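Long-range contact in lysine/ornithine decarboxylase (Vibrio vulnificus, PDB 2PLJ), which decarboxylates lysine and ornithine to cadaverine and putrescine, as a pyridoxal phosphate-dependent enzyme combining a beta/alpha barrel with a beta-barrel domain: residues A84-P89 with G386-A391. Residues are numbered along the deposited sequence; the frame is centred on the assembly and turned at random.
Sequences ALKPLP and GAYTSA. With P3T ((4-{[(4-aminobutyl)amino]methyl}-5-hydroxy-6-methylpyridin-3-yl)methyl dihydrogen phosphate), chain D.
Part of the cofactor pocket is built where the turn after the barrel strand 79-84 meets the loop 386-391, and Pro-87 and Tyr-388 carry the contact. Pro-87 CB sits over one face of the Tyr-388 ring, 3.5 Å from its centroid, in a CH-pi contact. P3T CAI, in the putrescine chain of the adduct, lies 3.5 Å above the opposite face, so the ring is clamped between protein and ligand. With CG anti to its carbonyl carbon (chi1 -48°), Tyr-388 runs alongside the proline, and its OH donates to the phosphate oxygen P3T OAF at 2.6 Å. A backbone bond joins the two loops: Tyr-388 N donates to Pro-87 O at 3.0 Å, on a lone pair in the carbonyl plane. The same carbonyl receives a bond from a water, 2.7 Å from Pro-87 O, which accepts from Thr-389 N and Ala-391 N. Lys-86 NZ is modelled as bonded to P3T CAG at 1.3 Å; because P3T NAN is equally close to CAG, lysine-linked and putrescine-linked forms are probably superposed. A lysine just after the first barrel strand, joined to the cofactor, is typical of fold type III pyridoxal phosphate enzymes, these decarboxylases among them.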
ATOM      1  N   ALA A  84      -9.620  18.282   1.933  1.00 13.75           N
ATOM      2  CA  ALA A  84      -9.585  17.073   1.115  1.00 13.64           C
ATOM      3  C   ALA A  84      -9.454  15.863   2.062  1.00 13.93           C
ATOM      4  O   ALA A  84      -8.450  15.722   2.818  1.00 14.40           O
ATOM      5  CB  ALA A  84      -8.407  17.119   0.112  1.00 15.69           C
ATOM      6  N   LEU A  85     -10.475  15.022   2.059  1.00 14.44           N
ATOM      7  CA  LEU A  85     -10.461  13.844   2.942  1.00 14.67           C
ATOM      8  C   LEU A  85      -9.317  12.909   2.591  1.00 14.80           C
ATOM      9  O   LEU A  85      -8.804  12.201   3.476  1.00 14.91           O
ATOM     10  CB  LEU A  85     -11.779  13.071   2.882  1.00 16.35           C
ATOM     11  CG  LEU A  85     -12.825  13.498   3.913  1.00 14.22           C
ATOM     12  CD1 LEU A  85     -13.258  14.924   3.674  1.00 17.29           C
ATOM     13  CD2 LEU A  85     -14.003  12.501   3.882  1.00 17.34           C
ATOM     14  N   LYS A  86      -8.945  12.863   1.314  1.00 15.10           N
ATOM     15  CA  LYS A  86      -7.976  11.840   0.765  1.00 16.41           C
ATOM     16  C   LYS A  86      -6.765  11.514   1.697  1.00 15.03           C
ATOM     17  O   LYS A  86      -6.485  10.334   2.016  1.00 14.68           O
ATOM     18  CB  LYS A  86      -7.385  12.345  -0.584  1.00 18.31           C
ATOM     19  CG  LYS A  86      -8.256  12.319  -1.834  1.00 23.37           C
ATOM     20  CD  LYS A  86      -7.470  12.989  -2.989  1.00 23.02           C
ATOM     21  CE  LYS A  86      -5.953  13.175  -2.652  1.00 29.41           C
ATOM     22  NZ  LYS A  86      -5.251  14.439  -3.086  1.00 29.06           N
ATOM     23  N   PRO A  87      -6.012  12.553   2.131  1.00 15.04           N
ATOM     24  CA  PRO A  87      -4.823  12.221   2.941  1.00 13.36           C
ATOM     25  C   PRO A  87      -5.073  11.597   4.314  1.00 13.62           C
ATOM     26  O   PRO A  87      -4.174  10.917   4.851  1.00 13.54           O
ATOM     27  CB  PRO A  87      -4.136  13.570   3.142  1.00 13.63           C
ATOM     28  CG  PRO A  87      -5.294  14.583   3.006  1.00 16.36           C
ATOM     29  CD  PRO A  87      -6.098  14.009   1.873  1.00 14.51           C
ATOM     30  N   LEU A  88      -6.243  11.866   4.896  1.00 12.80           N
ATOM     31  CA  LEU A  88      -6.594  11.374   6.254  1.00 13.78           C
ATOM     32  C   LEU A  88      -8.120  11.468   6.380  1.00 14.10           C
ATOM     33  O   LEU A  88      -8.635  12.469   6.849  1.00 15.18           O
ATOM     34  CB  LEU A  88      -5.875  12.166   7.369  1.00 14.16           C
ATOM     35  CG  LEU A  88      -6.187  11.625   8.770  1.00 14.77           C
ATOM     36  CD1 LEU A  88      -5.814  10.104   8.882  1.00 17.74           C
ATOM     37  CD2 LEU A  88      -5.496  12.473   9.849  1.00 13.73           C
ATOM     38  N   PRO A  89      -8.831  10.453   5.854  1.00 14.82           N
ATOM     39  CA  PRO A  89     -10.299  10.458   5.827  1.00 15.18           C
ATOM     40  C   PRO A  89     -10.865   9.963   7.145  1.00 15.96           C
ATOM     41  O   PRO A  89     -11.499   8.889   7.201  1.00 18.06           O
ATOM     42  CB  PRO A  89     -10.607   9.478   4.685  1.00 15.39           C
ATOM     43  CG  PRO A  89      -9.512   8.431   4.780  1.00 16.45           C
ATOM     44  CD  PRO A  89      -8.276   9.258   5.165  1.00 15.30           C
ATOM     45  N   GLY A 386       0.617  12.506   9.592  1.00 12.89           N
ATOM     46  CA  GLY A 386      -0.841  12.581   9.446  1.00 14.08           C
ATOM     47  C   GLY A 386      -1.371  12.330   8.038  1.00 15.28           C
ATOM     48  O   GLY A 386      -2.511  11.869   7.877  1.00 17.44           O
ATOM     49  N   ALA A 387      -0.587  12.686   7.020  1.00 12.86           N
ATOM     50  CA  ALA A 387      -1.113  12.752   5.661  1.00 12.69           C
ATOM     51  C   ALA A 387      -0.480  11.670   4.779  1.00 12.52           C
ATOM     52  O   ALA A 387       0.751  11.549   4.764  1.00 12.95           O
ATOM     53  CB  ALA A 387      -0.841  14.157   5.039  1.00 12.96           C
ATOM     54  N   TYR A 388      -1.317  10.906   4.051  1.00 13.10           N
ATOM     55  CA  TYR A 388      -0.833   9.859   3.108  1.00 12.32           C
ATOM     56  C   TYR A 388       0.092   8.876   3.843  1.00 12.40           C
ATOM     57  O   TYR A 388       1.207   8.563   3.380  1.00 13.12           O
ATOM     58  CB  TYR A 388      -0.150  10.486   1.868  1.00 12.27           C
ATOM     59  CG  TYR A 388      -0.971  11.607   1.257  1.00 13.13           C
ATOM     60  CD1 TYR A 388      -2.164  11.332   0.573  1.00 10.99           C
ATOM     61  CD2 TYR A 388      -0.562  12.954   1.393  1.00 13.60           C
ATOM     62  CE1 TYR A 388      -2.917  12.358   0.008  1.00 10.97           C
ATOM     63  CE2 TYR A 388      -1.314  14.014   0.824  1.00 11.17           C
ATOM     64  CZ  TYR A 388      -2.512  13.702   0.163  1.00 12.86           C
ATOM     65  OH  TYR A 388      -3.265  14.697  -0.383  1.00 12.86           O
ATOM     66  N   THR A 389      -0.392   8.427   5.000  1.00 12.36           N
ATOM     67  CA  THR A 389       0.329   7.437   5.829  1.00 13.41           C
ATOM     68  C   THR A 389      -0.605   6.229   6.045  1.00 12.92           C
ATOM     69  O   THR A 389      -0.628   5.304   5.212  1.00 13.38           O
ATOM     70  CB  THR A 389       0.827   8.102   7.155  1.00 13.21           C
ATOM     71  OG1 THR A 389      -0.295   8.768   7.795  1.00 14.42           O
ATOM     72  CG2 THR A 389       1.943   9.127   6.859  1.00 13.84           C
ATOM     73  N   SER A 390      -1.417   6.269   7.108  1.00 12.49           N
ATOM     74  CA  SER A 390      -2.433   5.266   7.373  1.00 14.16           C
ATOM     75  C   SER A 390      -3.433   5.170   6.208  1.00 13.23           C
ATOM     76  O   SER A 390      -3.924   4.073   5.893  1.00 14.42           O
ATOM     77  CB  SER A 390      -3.204   5.599   8.663  1.00 14.87           C
ATOM     78  OG  SER A 390      -3.731   6.906   8.622  1.00 16.11           O
ATOM     79  N   ALA A 391      -3.642   6.294   5.502  1.00 12.26           N
ATOM     80  CA  ALA A 391      -4.573   6.295   4.376  1.00 12.79           C
ATOM     81  C   ALA A 391      -4.144   5.279   3.298  1.00 12.66           C
ATOM     82  O   ALA A 391      -4.980   4.776   2.551  1.00 12.89           O
ATOM     83  CB  ALA A 391      -4.742   7.716   3.772  1.00 12.69           C
TER
HETATM   84  OAE P3T D 501      -3.233  19.678  -0.016  1.00 15.82           O
HETATM   85  PAU P3T D 501      -2.709  18.311  -0.634  1.00 17.90           P
HETATM   86  OAF P3T D 501      -2.929  17.115   0.410  1.00 17.28           O
HETATM   87  OAC P3T D 501      -1.283  18.345  -1.154  1.00 17.00           O
HETATM   88  OAP P3T D 501      -3.630  17.858  -1.885  1.00 16.51           O
HETATM   89  CAM P3T D 501      -5.080  17.616  -1.641  1.00 19.33           C
HETATM   90  CAS P3T D 501      -5.704  17.459  -3.035  1.00 19.91           C
HETATM   91  CAH P3T D 501      -6.582  18.495  -3.379  1.00 20.96           C
HETATM   92  NAO P3T D 501      -7.182  18.486  -4.569  1.00 20.17           N
HETATM   93  CAQ P3T D 501      -6.954  17.541  -5.475  1.00 20.56           C
HETATM   94  CAA P3T D 501      -7.665  17.626  -6.848  1.00 23.13           C
HETATM   95  CAR P3T D 501      -6.056  16.487  -5.207  1.00 21.36           C
HETATM   96  OAD P3T D 501      -5.860  15.542  -6.139  1.00 22.15           O
HETATM   97  CAT P3T D 501      -5.397  16.443  -3.960  1.00 18.18           C
HETATM   98  CAG P3T D 501      -4.534  15.346  -3.656  1.00 19.95           C
HETATM   99  NAN P3T D 501      -3.962  14.666  -4.640  1.00 24.54           N
HETATM  100  CAL P3T D 501      -3.067  13.473  -4.500  1.00 25.66           C
HETATM  101  CAK P3T D 501      -1.957  13.674  -3.455  1.00 21.96           C
HETATM  102  CAJ P3T D 501      -1.191  12.316  -3.379  1.00 21.35           C
HETATM  103  CAI P3T D 501      -0.050  12.386  -2.359  1.00 21.89           C
HETATM  104  NAB P3T D 501       0.823  11.189  -2.418  1.00 18.86           N
HETATM  105  O   HOH W   1      -2.966   8.982   6.283  1.00 14.57           O